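Local coordinates for nodulation fucosyltransferase NodZ (PDB 2HHC), which belongs to the GT-B clan of glycosyltransferases and folds into two halves, each built round a beta sheet packed between helices, at residues R206-L211 / T279-P284; W20-A25 / L36-R41; Q227-V232 / V239-K244; C136-E141 / A293-P298. All blocks are in the same frame, centred on the assembly; numbering follows the deposited sequence.

Contact 1 of 4, residues R206-L211 / T279-P284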
loop_
_atom_site.group_PDB
_atom_site.type_symbol
_atom_site.label_atom_id
_atom_site.label_comp_id
_atom_site.label_asym_id
_atom_site.label_seq_id
_atom_site.Cartn_x
_atom_site.Cartn_y
_atom_site.Cartn_z
ATOM N N ARG A 206 -15.067 19.594 7.521
ATOM C CA ARG A 206 -15.527 20.537 8.544
ATOM C C ARG A 206 -15.145 20.026 9.954
ATOM O O ARG A 206 -14.676 20.816 10.798
ATOM C CB ARG A 206 -17.032 20.805 8.395
ATOM C CG ARG A 206 -17.335 21.532 7.094
ATOM C CD ARG A 206 -18.795 21.808 6.800
ATOM N NE ARG A 206 -18.884 22.456 5.475
ATOM C CZ ARG A 206 -19.619 22.070 4.440
ATOM N NH1 ARG A 206 -20.518 21.086 4.548
ATOM N NH2 ARG A 206 -19.503 22.740 3.296
ATOM N N LYS A 207 -15.340 18.727 10.197
ATOM C CA LYS A 207 -15.012 18.113 11.490
ATOM C C LYS A 207 -13.540 18.237 11.776
ATOM O O LYS A 207 -13.136 18.649 12.878
ATOM C CB LYS A 207 -15.505 16.651 11.561
ATOM C CG LYS A 207 -15.035 15.843 12.819
ATOM C CD LYS A 207 -15.682 14.456 12.789
ATOM C CE LYS A 207 -15.241 13.542 13.943
ATOM N NZ LYS A 207 -15.802 13.948 15.245
ATOM N N ALA A 208 -12.724 17.918 10.787
ATOM C CA ALA A 208 -11.283 18.007 10.930
ATOM C C ALA A 208 -10.832 19.439 11.183
ATOM O O ALA A 208 -9.920 19.677 11.994
ATOM C CB ALA A 208 -10.596 17.474 9.665
ATOM N N LYS A 209 -11.447 20.392 10.490
ATOM C CA LYS A 209 -11.037 21.800 10.603
ATOM C C LYS A 209 -11.417 22.440 11.926
ATOM O O LYS A 209 -10.816 23.457 12.303
ATOM C CB LYS A 209 -11.622 22.626 9.456
ATOM C CG LYS A 209 -10.839 22.516 8.163
ATOM C CD LYS A 209 -11.379 23.412 7.052
ATOM C CE LYS A 209 -10.936 24.858 7.347
ATOM N NZ LYS A 209 -11.700 25.793 6.547
ATOM N N ALA A 210 -12.418 21.868 12.606
ATOM C CA ALA A 210 -12.874 22.345 13.920
ATOM C C ALA A 210 -11.961 21.906 15.088
ATOM O O ALA A 210 -12.104 22.420 16.210
ATOM C CB ALA A 210 -14.269 21.856 14.161
ATOM N N LEU A 211 -11.061 20.947 14.848
ATOM C CA LEU A 211 -10.040 20.524 15.807
ATOM C C LEU A 211 -8.993 21.624 15.934
ATOM O O LEU A 211 -8.934 22.534 15.099
ATOM C CB LEU A 211 -9.394 19.209 15.370
ATOM C CG LEU A 211 -10.384 18.051 15.203
ATOM C CD1 LEU A 211 -9.717 16.796 14.707
ATOM C CD2 LEU A 211 -11.142 17.792 16.488
ATOM N N THR A 279 -3.798 15.379 10.548
ATOM C CA THR A 279 -5.038 14.663 10.589
ATOM C C THR A 279 -5.232 14.108 9.187
ATOM O O THR A 279 -4.918 14.805 8.204
ATOM C CB THR A 279 -6.209 15.613 10.892
ATOM O OG1 THR A 279 -6.064 16.108 12.212
ATOM C CG2 THR A 279 -7.574 14.901 10.749
ATOM N N VAL A 280 -5.710 12.880 9.098
ATOM C CA VAL A 280 -6.055 12.286 7.795
ATOM C C VAL A 280 -7.482 11.772 7.811
ATOM O O VAL A 280 -7.932 11.084 8.719
ATOM C CB VAL A 280 -5.094 11.159 7.379
ATOM C CG1 VAL A 280 -5.522 10.541 6.040
ATOM C CG2 VAL A 280 -3.745 11.734 7.139
ATOM N N ILE A 281 -8.201 12.149 6.747
ATOM C CA ILE A 281 -9.555 11.701 6.463
ATOM C C ILE A 281 -9.459 10.575 5.431
ATOM O O ILE A 281 -8.893 10.752 4.346
ATOM C CB ILE A 281 -10.427 12.856 5.906
ATOM C CG1 ILE A 281 -10.661 13.913 6.995
ATOM C CG2 ILE A 281 -11.730 12.286 5.389
ATOM C CD1 ILE A 281 -11.149 15.207 6.508
ATOM N N ARG A 282 -9.975 9.416 5.801
ATOM C CA ARG A 282 -9.927 8.189 4.971
ATOM C C ARG A 282 -11.304 7.919 4.374
ATOM O O ARG A 282 -12.214 7.412 5.036
ATOM C CB ARG A 282 -9.521 6.996 5.832
ATOM C CG ARG A 282 -8.183 7.132 6.552
ATOM C CD ARG A 282 -7.828 5.907 7.287
ATOM N NE ARG A 282 -7.333 4.851 6.393
ATOM C CZ ARG A 282 -7.100 3.597 6.755
ATOM N NH1 ARG A 282 -7.325 3.187 7.991
ATOM N NH2 ARG A 282 -6.610 2.742 5.868
ATOM N N PHE A 283 -11.449 8.210 3.084
ATOM C CA PHE A 283 -12.716 8.037 2.402
ATOM C C PHE A 283 -12.490 7.099 1.186
ATOM O O PHE A 283 -12.161 7.553 0.094
ATOM C CB PHE A 283 -13.243 9.431 2.005
ATOM C CG PHE A 283 -14.662 9.467 1.673
ATOM C CD1 PHE A 283 -15.071 9.219 0.363
ATOM C CD2 PHE A 283 -15.624 9.716 2.650
ATOM C CE1 PHE A 283 -16.415 9.255 0.020
ATOM C CE2 PHE A 283 -16.976 9.745 2.323
ATOM C CZ PHE A 283 -17.386 9.516 1.013
ATOM N N PRO A 284 -12.594 5.745 1.392
ATOM C CA PRO A 284 -13.034 4.997 2.597
ATOM C C PRO A 284 -11.856 4.564 3.464
ATOM O O PRO A 284 -10.728 4.468 3.017
ATOM C CB PRO A 284 -13.741 3.790 1.982
ATOM C CG PRO A 284 -13.103 3.627 0.646
ATOM C CD PRO A 284 -12.659 4.986 0.159
#
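The methyl of Ala208, near the end of helix 192-209, points toward strand 279-283 and settles between two strand side chains, Thr279 and Ile281. These two stand two residues apart and rise from the same face of the strand. From Ile281 it is the far end that arrives: CD1 lies 3.9 Å from Ala208 CB. CG1 of Ile281 sits beside its own backbone N (chi1 -68°) and the chain then runs extended, which carries the terminal methyl toward the helix. Thr279 offers its methyl instead of its hydroxyl, with CG2 4.1 Å from Ala208 CB. Here CG2 is the branch trans to the backbone N, while OG1 is turned the other way, toward Leu211, whose CD1 lies a loose 4.5 Å from that oxygen. The hydroxyl is hydrogen-bonded to the OH of Tyr213, and the same phenol is hydrogen-bonded to Ala208 O, so one tyrosine hydroxyl links Ala208 O to Thr279 OG1. The arrangement is that of an alpha/beta Rossmann-like half, in which a helix lies across a mostly parallel sheet; Ala208 also reaches Ile172 and Ile301 on the strands flanking 279-283. Chemically, the direct contact is methyl against methyl, so attachment here rests on shape and on exclusion of water, and directional polar bonding is supplied through Tyr213, which satisfies the buried threonine hydroxyl.

Contact 2 of 4, residues W20-A25 / L36-R41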
loop_
_atom_site.group_PDB
_atom_site.type_symbol
_atom_site.label_atom_id
_atom_site.label_comp_id
_atom_site.label_asym_id
_atom_site.label_seq_id
_atom_site.Cartn_x
_atom_site.Cartn_y
_atom_site.Cartn_z
ATOM N N TRP A 20 1.480 -3.843 2.236
ATOM C CA TRP A 20 0.919 -4.554 3.406
ATOM C C TRP A 20 1.099 -6.073 3.173
ATOM O O TRP A 20 1.528 -6.810 4.043
ATOM C CB TRP A 20 -0.538 -4.198 3.524
ATOM C CG TRP A 20 -1.183 -4.464 4.870
ATOM C CD1 TRP A 20 -0.775 -5.351 5.857
ATOM C CD2 TRP A 20 -2.327 -3.816 5.372
ATOM N NE1 TRP A 20 -1.616 -5.268 6.926
ATOM C CE2 TRP A 20 -2.589 -4.332 6.666
ATOM C CE3 TRP A 20 -3.181 -2.850 4.849
ATOM C CZ2 TRP A 20 -3.676 -3.914 7.410
ATOM C CZ3 TRP A 20 -4.260 -2.449 5.570
ATOM C CH2 TRP A 20 -4.525 -2.997 6.835
ATOM N N SER A 21 0.759 -6.545 1.959
ATOM C CA SER A 21 0.941 -7.948 1.612
ATOM C C SER A 21 2.399 -8.376 1.686
ATOM O O SER A 21 2.706 -9.472 2.130
ATOM C CB SER A 21 0.335 -8.218 0.228
ATOM O OG SER A 21 -1.068 -8.034 0.179
ATOM N N LEU A 22 3.282 -7.456 1.324
ATOM C CA LEU A 22 4.740 -7.696 1.479
ATOM C C LEU A 22 5.122 -7.919 2.922
ATOM O O LEU A 22 5.888 -8.816 3.260
ATOM C CB LEU A 22 5.556 -6.539 0.923
ATOM C CG LEU A 22 7.082 -6.645 0.967
ATOM C CD1 LEU A 22 7.505 -7.887 0.211
ATOM C CD2 LEU A 22 7.651 -5.426 0.386
ATOM N N ALA A 23 4.600 -7.075 3.831
ATOM C CA ALA A 23 4.874 -7.212 5.269
ATOM C C ALA A 23 4.467 -8.630 5.766
ATOM O O ALA A 23 5.156 -9.254 6.555
ATOM C CB ALA A 23 4.171 -6.137 6.030
ATOM N N SER A 24 3.348 -9.124 5.269
ATOM C CA SER A 24 2.908 -10.475 5.648
ATOM C C SER A 24 3.870 -11.572 5.179
ATOM O O SER A 24 4.184 -12.489 5.965
ATOM C CB SER A 24 1.496 -10.715 5.166
ATOM O OG SER A 24 0.604 -9.800 5.793
ATOM N N ALA A 25 4.261 -11.473 3.928
ATOM C CA ALA A 25 5.244 -12.429 3.366
ATOM C C ALA A 25 6.570 -12.333 4.153
ATOM O O ALA A 25 7.150 -13.378 4.521
ATOM C CB ALA A 25 5.476 -12.128 1.926
ATOM N N LEU A 36 13.131 -13.912 1.134
ATOM C CA LEU A 36 11.983 -13.190 0.583
ATOM C C LEU A 36 12.234 -12.673 -0.811
ATOM O O LEU A 36 13.255 -12.057 -1.089
ATOM C CB LEU A 36 11.635 -12.005 1.467
ATOM C CG LEU A 36 10.474 -11.132 1.060
ATOM C CD1 LEU A 36 9.127 -11.892 1.184
ATOM C CD2 LEU A 36 10.437 -9.921 1.964
ATOM N N VAL A 37 11.344 -13.033 -1.714
ATOM C CA VAL A 37 11.412 -12.600 -3.091
ATOM C C VAL A 37 10.242 -11.627 -3.322
ATOM O O VAL A 37 9.063 -11.933 -3.054
ATOM C CB VAL A 37 11.210 -13.800 -4.033
ATOM C CG1 VAL A 37 11.266 -13.354 -5.471
ATOM C CG2 VAL A 37 12.216 -14.906 -3.767
ATOM N N ILE A 38 10.544 -10.410 -3.768
ATOM C CA ILE A 38 9.539 -9.387 -4.067
ATOM C C ILE A 38 9.293 -9.471 -5.573
ATOM O O ILE A 38 10.184 -9.157 -6.363
ATOM C CB ILE A 38 9.990 -7.992 -3.654
ATOM C CG1 ILE A 38 10.496 -7.971 -2.206
ATOM C CG2 ILE A 38 8.824 -7.011 -3.889
ATOM C CD1 ILE A 38 10.928 -6.597 -1.685
ATOM N N ASP A 39 8.129 -9.970 -5.937
ATOM C CA ASP A 39 7.801 -10.260 -7.357
ATOM C C ASP A 39 6.624 -9.410 -7.800
ATOM O O ASP A 39 5.435 -9.760 -7.617
ATOM C CB ASP A 39 7.509 -11.727 -7.558
ATOM C CG ASP A 39 7.197 -12.052 -8.988
ATOM O OD1 ASP A 39 7.272 -11.180 -9.883
ATOM O OD2 ASP A 39 6.831 -13.249 -9.208
ATOM N N TRP A 40 6.938 -8.216 -8.285
ATOM C CA TRP A 40 5.945 -7.275 -8.765
ATOM C C TRP A 40 5.865 -7.253 -10.296
ATOM O O TRP A 40 5.476 -6.275 -10.915
ATOM C CB TRP A 40 6.178 -5.887 -8.225
ATOM C CG TRP A 40 5.923 -5.751 -6.746
ATOM C CD1 TRP A 40 5.574 -6.721 -5.846
ATOM C CD2 TRP A 40 6.096 -4.529 -5.978
ATOM N NE1 TRP A 40 5.443 -6.173 -4.593
ATOM C CE2 TRP A 40 5.737 -4.820 -4.664
ATOM C CE3 TRP A 40 6.405 -3.224 -6.324
ATOM C CZ2 TRP A 40 5.783 -3.852 -3.657
ATOM C CZ3 TRP A 40 6.418 -2.272 -5.370
ATOM C CH2 TRP A 40 6.098 -2.593 -4.034
ATOM N N ARG A 41 6.191 -8.379 -10.941
ATOM C CA ARG A 41 5.893 -8.559 -12.373
ATOM C C ARG A 41 4.413 -8.450 -12.605
ATOM O O ARG A 41 3.626 -9.000 -11.844
ATOM C CB ARG A 41 6.385 -9.931 -12.864
ATOM C CG ARG A 41 7.915 -10.002 -12.965
ATOM C CD ARG A 41 8.459 -11.370 -13.384
ATOM N NE ARG A 41 8.142 -12.336 -12.367
ATOM C CZ ARG A 41 8.367 -13.635 -12.484
ATOM N NH1 ARG A 41 9.004 -14.067 -13.558
ATOM N NH2 ARG A 41 7.973 -14.482 -11.527
#
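Within the beta-alpha-beta unit formed by strand 6-10, helix 15-32 and strand 35-39, Leu22 and Ala25 of the helix pack on Leu36 and Ile38 of the returning strand. Leu22 does most of the work. Its CG is trans to the backbone N (chi1 -178°); both branches of the fork lie against Ile38, and CD1 reaches Leu36 as well: CD1 touches Ile38 CG1 at 3.8 Å and Leu36 CD2 at 4.0 Å, while CD2 meets Ile38 CD1 at 4.0 Å. Leu22 and Ile38 are set roughly perpendicular to each other. One turn on, Ala25 CB rests against the other branch of Leu36, CD1, at 3.7 Å. The segments 20-25 and 36-39 run nearly antiparallel, at 159°, as the helix leg of such a crossover does in a Rossmann-like half; their axes come within 9.7 Å. Strand 6-10 lies beneath the same helix and meets Ala25 through Val7 and Ser9. Farther along, Ile38 CG2 lies over one face of the Trp40 ring, near its rim. Asp39 then folds the chain in an Asx turn, its OD1 taking Arg41 N at 3.2 Å from one face of the carboxylate and Arg41 NE from the other. Arg41 NH2 holds OD2 at 2.9 Å, completing a side-on salt bridge, and Arg10 makes a second one to OD2.

Contact 3 of 4, residues Q227-V232 / V239-K244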
loop_
_atom_site.group_PDB
_atom_site.type_symbol
_atom_site.label_atom_id
_atom_site.label_comp_id
_atom_site.label_asym_id
_atom_site.label_seq_id
_atom_site.Cartn_x
_atom_site.Cartn_y
_atom_site.Cartn_z
ATOM N N GLN A 227 -13.218 16.416 -10.820
ATOM C CA GLN A 227 -14.447 17.044 -10.413
ATOM C C GLN A 227 -14.448 17.197 -8.897
ATOM O O GLN A 227 -14.783 18.262 -8.397
ATOM C CB GLN A 227 -15.652 16.246 -10.902
ATOM N N VAL A 228 -14.079 16.148 -8.170
ATOM C CA VAL A 228 -13.923 16.262 -6.701
ATOM C C VAL A 228 -12.898 17.308 -6.334
ATOM O O VAL A 228 -13.138 18.122 -5.448
ATOM C CB VAL A 228 -13.616 14.892 -6.028
ATOM C CG1 VAL A 228 -13.333 15.038 -4.524
ATOM C CG2 VAL A 228 -14.737 13.897 -6.279
ATOM N N LEU A 229 -11.742 17.303 -6.979
ATOM C CA LEU A 229 -10.724 18.301 -6.718
ATOM C C LEU A 229 -11.297 19.729 -6.878
ATOM O O LEU A 229 -11.132 20.585 -6.028
ATOM C CB LEU A 229 -9.528 18.111 -7.666
ATOM C CG LEU A 229 -8.445 19.162 -7.473
ATOM C CD1 LEU A 229 -7.894 19.214 -6.098
ATOM C CD2 LEU A 229 -7.287 18.948 -8.535
ATOM N N ASP A 230 -11.925 19.977 -8.011
ATOM C CA ASP A 230 -12.531 21.300 -8.304
ATOM C C ASP A 230 -13.571 21.663 -7.264
ATOM O O ASP A 230 -13.608 22.819 -6.817
ATOM C CB ASP A 230 -13.158 21.319 -9.675
ATOM C CG ASP A 230 -12.136 21.235 -10.803
ATOM O OD1 ASP A 230 -10.931 21.455 -10.517
ATOM O OD2 ASP A 230 -12.530 20.882 -11.930
ATOM N N GLN A 231 -14.430 20.720 -6.897
ATOM C CA GLN A 231 -15.484 21.033 -5.936
ATOM C C GLN A 231 -14.952 21.285 -4.542
ATOM O O GLN A 231 -15.293 22.285 -3.910
ATOM C CB GLN A 231 -16.542 19.924 -5.916
ATOM C CG GLN A 231 -17.310 19.756 -7.231
ATOM C CD GLN A 231 -17.887 18.338 -7.460
ATOM O OE1 GLN A 231 -18.591 18.112 -8.444
ATOM N NE2 GLN A 231 -17.579 17.400 -6.558
ATOM N N VAL A 232 -14.143 20.379 -4.039
ATOM C CA VAL A 232 -13.586 20.549 -2.699
ATOM C C VAL A 232 -12.735 21.819 -2.637
ATOM O O VAL A 232 -12.844 22.628 -1.691
ATOM C CB VAL A 232 -12.788 19.329 -2.253
ATOM C CG1 VAL A 232 -12.062 19.633 -0.928
ATOM C CG2 VAL A 232 -13.690 18.111 -2.151
ATOM N N VAL A 239 -6.955 24.637 -0.045
ATOM C CA VAL A 239 -6.868 23.282 -0.565
ATOM C C VAL A 239 -5.811 23.211 -1.663
ATOM O O VAL A 239 -5.747 24.090 -2.562
ATOM C CB VAL A 239 -8.239 22.817 -1.123
ATOM C CG1 VAL A 239 -8.122 21.418 -1.717
ATOM C CG2 VAL A 239 -9.294 22.814 -0.030
ATOM N N PHE A 240 -4.967 22.201 -1.564
ATOM C CA PHE A 240 -3.976 21.931 -2.600
ATOM C C PHE A 240 -3.850 20.439 -2.851
ATOM O O PHE A 240 -4.206 19.618 -2.032
ATOM C CB PHE A 240 -2.614 22.542 -2.230
ATOM C CG PHE A 240 -1.925 21.858 -1.100
ATOM C CD1 PHE A 240 -2.317 22.114 0.217
ATOM C CD2 PHE A 240 -0.923 20.931 -1.311
ATOM C CE1 PHE A 240 -1.686 21.478 1.273
ATOM C CE2 PHE A 240 -0.296 20.265 -0.253
ATOM C CZ PHE A 240 -0.659 20.568 1.064
ATOM N N ALA A 241 -3.283 20.120 -4.018
ATOM C CA ALA A 241 -3.041 18.766 -4.475
ATOM C C ALA A 241 -1.790 18.744 -5.283
ATOM O O ALA A 241 -1.380 19.769 -5.791
ATOM C CB ALA A 241 -4.232 18.253 -5.358
ATOM N N VAL A 242 -1.212 17.567 -5.436
ATOM C CA VAL A 242 -0.024 17.448 -6.270
ATOM C C VAL A 242 -0.483 17.507 -7.728
ATOM O O VAL A 242 -1.363 16.765 -8.100
ATOM C CB VAL A 242 0.654 16.140 -6.015
ATOM C CG1 VAL A 242 1.921 16.039 -6.901
ATOM C CG2 VAL A 242 1.025 16.000 -4.576
ATOM N N PRO A 243 0.109 18.381 -8.529
ATOM C CA PRO A 243 -0.234 18.521 -9.914
ATOM C C PRO A 243 0.080 17.250 -10.703
ATOM O O PRO A 243 1.011 16.506 -10.349
ATOM C CB PRO A 243 0.682 19.652 -10.384
ATOM C CG PRO A 243 1.166 20.320 -9.191
ATOM C CD PRO A 243 1.209 19.277 -8.146
ATOM N N LYS A 244 -0.703 17.004 -11.752
ATOM C CA LYS A 244 -0.673 15.738 -12.508
ATOM C C LYS A 244 -1.533 15.851 -13.752
ATOM O O LYS A 244 -2.705 16.249 -13.652
ATOM C CB LYS A 244 -1.196 14.571 -11.650
ATOM C CG LYS A 244 -2.710 14.594 -11.364
#
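Leu229 and Val232 of helix 226-235 meet Ala241 and Val239 just after the chain turns back to the sheet. They join the helix and the last strand of the beta-alpha-beta unit 217-223, 226-235 and 239-240, at the margin of the second, Rossmann-like sheet, where 239-240 is an outermost strand. At the start of the segment, Ser225 OG accepts from Val228 N, holding the first turn. Leu229 follows: its CG lies trans to the backbone N (chi1 178°), an orientation that sends the forked end across toward the strand side, and CD1 comes to 3.9 Å from Ala241 CB. The contact is partly buried, and Leu229 also leans on Leu221 of the neighbouring strand. One turn later Val232, the buried member of the set, lies over Leu221 too and is backed by Leu198 and Ile205 of helix 192-209. Its CG1 approaches Val239 at a looser 4.3 Å, meeting CG2. Val239 is directed toward the helix at CB, while Phe240, the next residue, turns to the other side and stacks on His165. The same methyl, Val239 CG2, also lies 3.9 Å from the backbone oxygen Val232 O.

Contact 4 of 4, residues C136-E141 / A293-P298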
loop_
_atom_site.group_PDB
_atom_site.type_symbol
_atom_site.label_atom_id
_atom_site.label_comp_id
_atom_site.label_asym_id
_atom_site.label_seq_id
_atom_site.Cartn_x
_atom_site.Cartn_y
_atom_site.Cartn_z
ATOM N N CYS A 136 -0.608 -9.912 9.266
ATOM C CA CYS A 136 0.651 -9.689 9.965
ATOM C C CYS A 136 0.459 -8.623 11.021
ATOM O O CYS A 136 -0.596 -8.002 11.152
ATOM C CB CYS A 136 1.725 -9.215 9.000
ATOM S SG CYS A 136 1.407 -7.592 8.245
ATOM N N SER A 137 1.489 -8.452 11.857
ATOM C CA SER A 137 1.447 -7.432 12.839
ATOM C C SER A 137 1.669 -6.043 12.276
ATOM O O SER A 137 2.260 -5.867 11.206
ATOM C CB SER A 137 2.500 -7.624 13.912
ATOM O OG SER A 137 3.781 -7.499 13.284
ATOM N N GLU A 138 1.217 -5.055 13.030
ATOM C CA GLU A 138 1.471 -3.670 12.654
ATOM C C GLU A 138 2.981 -3.400 12.632
ATOM O O GLU A 138 3.468 -2.602 11.842
ATOM C CB GLU A 138 0.762 -2.772 13.638
ATOM C CG GLU A 138 0.893 -1.329 13.509
ATOM C CD GLU A 138 0.613 -0.665 14.851
ATOM O OE1 GLU A 138 -0.439 -1.013 15.468
ATOM O OE2 GLU A 138 1.444 0.144 15.291
ATOM N N GLU A 139 3.701 -4.051 13.525
ATOM C CA GLU A 139 5.159 -3.910 13.519
ATOM C C GLU A 139 5.775 -4.365 12.246
ATOM O O GLU A 139 6.727 -3.731 11.723
ATOM C CB GLU A 139 5.792 -4.640 14.724
ATOM C CG GLU A 139 5.603 -3.957 16.010
ATOM C CD GLU A 139 4.188 -3.984 16.577
ATOM O OE1 GLU A 139 3.497 -5.021 16.373
ATOM O OE2 GLU A 139 3.785 -3.009 17.223
ATOM N N ALA A 140 5.309 -5.464 11.664
ATOM C CA ALA A 140 5.818 -5.929 10.386
ATOM C C ALA A 140 5.595 -4.869 9.284
ATOM O O ALA A 140 6.443 -4.610 8.445
ATOM C CB ALA A 140 5.239 -7.258 9.995
ATOM N N GLU A 141 4.418 -4.250 9.313
ATOM C CA GLU A 141 4.081 -3.222 8.336
ATOM C C GLU A 141 5.050 -2.051 8.485
ATOM O O GLU A 141 5.566 -1.494 7.499
ATOM C CB GLU A 141 2.640 -2.723 8.534
ATOM C CG GLU A 141 1.568 -3.732 8.199
ATOM C CD GLU A 141 0.234 -3.142 8.581
ATOM O OE1 GLU A 141 -0.224 -2.218 7.816
ATOM O OE2 GLU A 141 -0.336 -3.438 9.653
ATOM N N ALA A 293 -0.467 6.243 6.301
ATOM C CA ALA A 293 -0.933 7.409 7.102
ATOM C C ALA A 293 -1.611 6.986 8.419
ATOM O O ALA A 293 -1.336 7.540 9.504
ATOM C CB ALA A 293 -1.833 8.253 6.292
ATOM N N ARG A 294 -2.476 5.980 8.404
ATOM C CA ARG A 294 -3.090 5.451 9.599
ATOM C C ARG A 294 -2.049 5.037 10.649
ATOM O O ARG A 294 -2.241 5.239 11.845
ATOM C CB ARG A 294 -4.021 4.276 9.259
ATOM C CG ARG A 294 -4.579 3.504 10.437
ATOM C CD ARG A 294 -5.443 4.355 11.359
ATOM N NE ARG A 294 -5.928 3.642 12.551
ATOM C CZ ARG A 294 -5.210 3.429 13.661
ATOM N NH1 ARG A 294 -3.962 3.858 13.751
ATOM N NH2 ARG A 294 -5.748 2.790 14.691
ATOM N N LEU A 295 -0.965 4.408 10.206
ATOM C CA LEU A 295 0.126 4.013 11.128
ATOM C C LEU A 295 0.845 5.187 11.776
ATOM O O LEU A 295 1.331 5.058 12.944
ATOM C CB LEU A 295 1.140 3.157 10.359
ATOM C CG LEU A 295 0.600 1.775 9.955
ATOM C CD1 LEU A 295 1.635 1.128 8.981
ATOM C CD2 LEU A 295 0.146 0.892 11.069
ATOM N N LEU A 296 0.969 6.291 11.069
ATOM C CA LEU A 296 1.828 7.416 11.528
ATOM C C LEU A 296 1.150 8.697 12.015
ATOM O O LEU A 296 1.720 9.392 12.859
ATOM C CB LEU A 296 2.860 7.782 10.465
ATOM C CG LEU A 296 3.954 6.759 10.117
ATOM C CD1 LEU A 296 4.876 7.336 9.019
ATOM C CD2 LEU A 296 4.725 6.451 11.332
ATOM N N VAL A 297 -0.001 9.033 11.481
ATOM C CA VAL A 297 -0.600 10.348 11.709
ATOM C C VAL A 297 -1.300 10.420 13.040
ATOM O O VAL A 297 -1.897 9.436 13.492
ATOM C CB VAL A 297 -1.610 10.628 10.577
ATOM C CG1 VAL A 297 -2.512 11.823 10.818
ATOM C CG2 VAL A 297 -0.873 10.750 9.231
ATOM N N PRO A 298 -1.184 11.570 13.721
ATOM C CA PRO A 298 -1.809 11.690 15.050
ATOM C C PRO A 298 -3.321 11.419 15.156
ATOM O O PRO A 298 -3.790 10.829 16.153
ATOM C CB PRO A 298 -1.514 13.148 15.416
ATOM C CG PRO A 298 -0.258 13.465 14.724
ATOM C CD PRO A 298 -0.340 12.730 13.402
#
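Leu295 reaches across from helix 291-296 and wedges its forked end between Glu138 and Glu141, one turn apart on helix 138-147. It is a helix-to-helix contact bridging the two halves of a GT-B fold: helix 138-147 packs on helix 15-32, beside the first sheet, and helix 291-296 on strand 279-283 of the second. Leu295 CD2 presses against the aliphatic part of Glu138, 3.4 Å from CG, a tight approach; the two side chains pass alongside each other in opposite directions. CD1 takes the other glutamate, 4.0 Å from Glu141 CB and as far from Glu141 OE1, with the two chains crossing at about a right angle. The leucine thus packs on Glu138 CG and Glu141 CB, beside one carboxylate oxygen of Glu141, while both carboxylates have arginine partners. Glu138 OE2 forms a salt bridge with Arg142, which also donates through NH2 to Leu295 O, so one arginine serves both helices. Glu141 OE1 is paired with Arg291, which opens the second helix and ties the inner glutamate to it. Farther out, the first helix is started by its N-cap residue, Ser137: Ala140 N donates to Ser137 OG at 3.0 Å, with an N-H...O angle of 156°.

Contacts 1 and 2 lie on opposite sides of the chain's centre, their centres about 31 Å apart, each fastening a helix to one of the two sheets. Contact 4 stands between them, about 17 Å from contact 2 and about 19 Å from contact 1, centre to centre, and touches both: Trp20 NE1 comes within 3.3 Å of Glu141 CD, and Val280 CG2 within 3.7 Å of Val297 CG2. Packing thus runs from the first sheet through paired helices to the second. Contact 3 shares the second sheet with contact 1, centres about 16 Å apart, but lies at its margin. In GT-B enzymes generally the active site occupies the cleft between the halves.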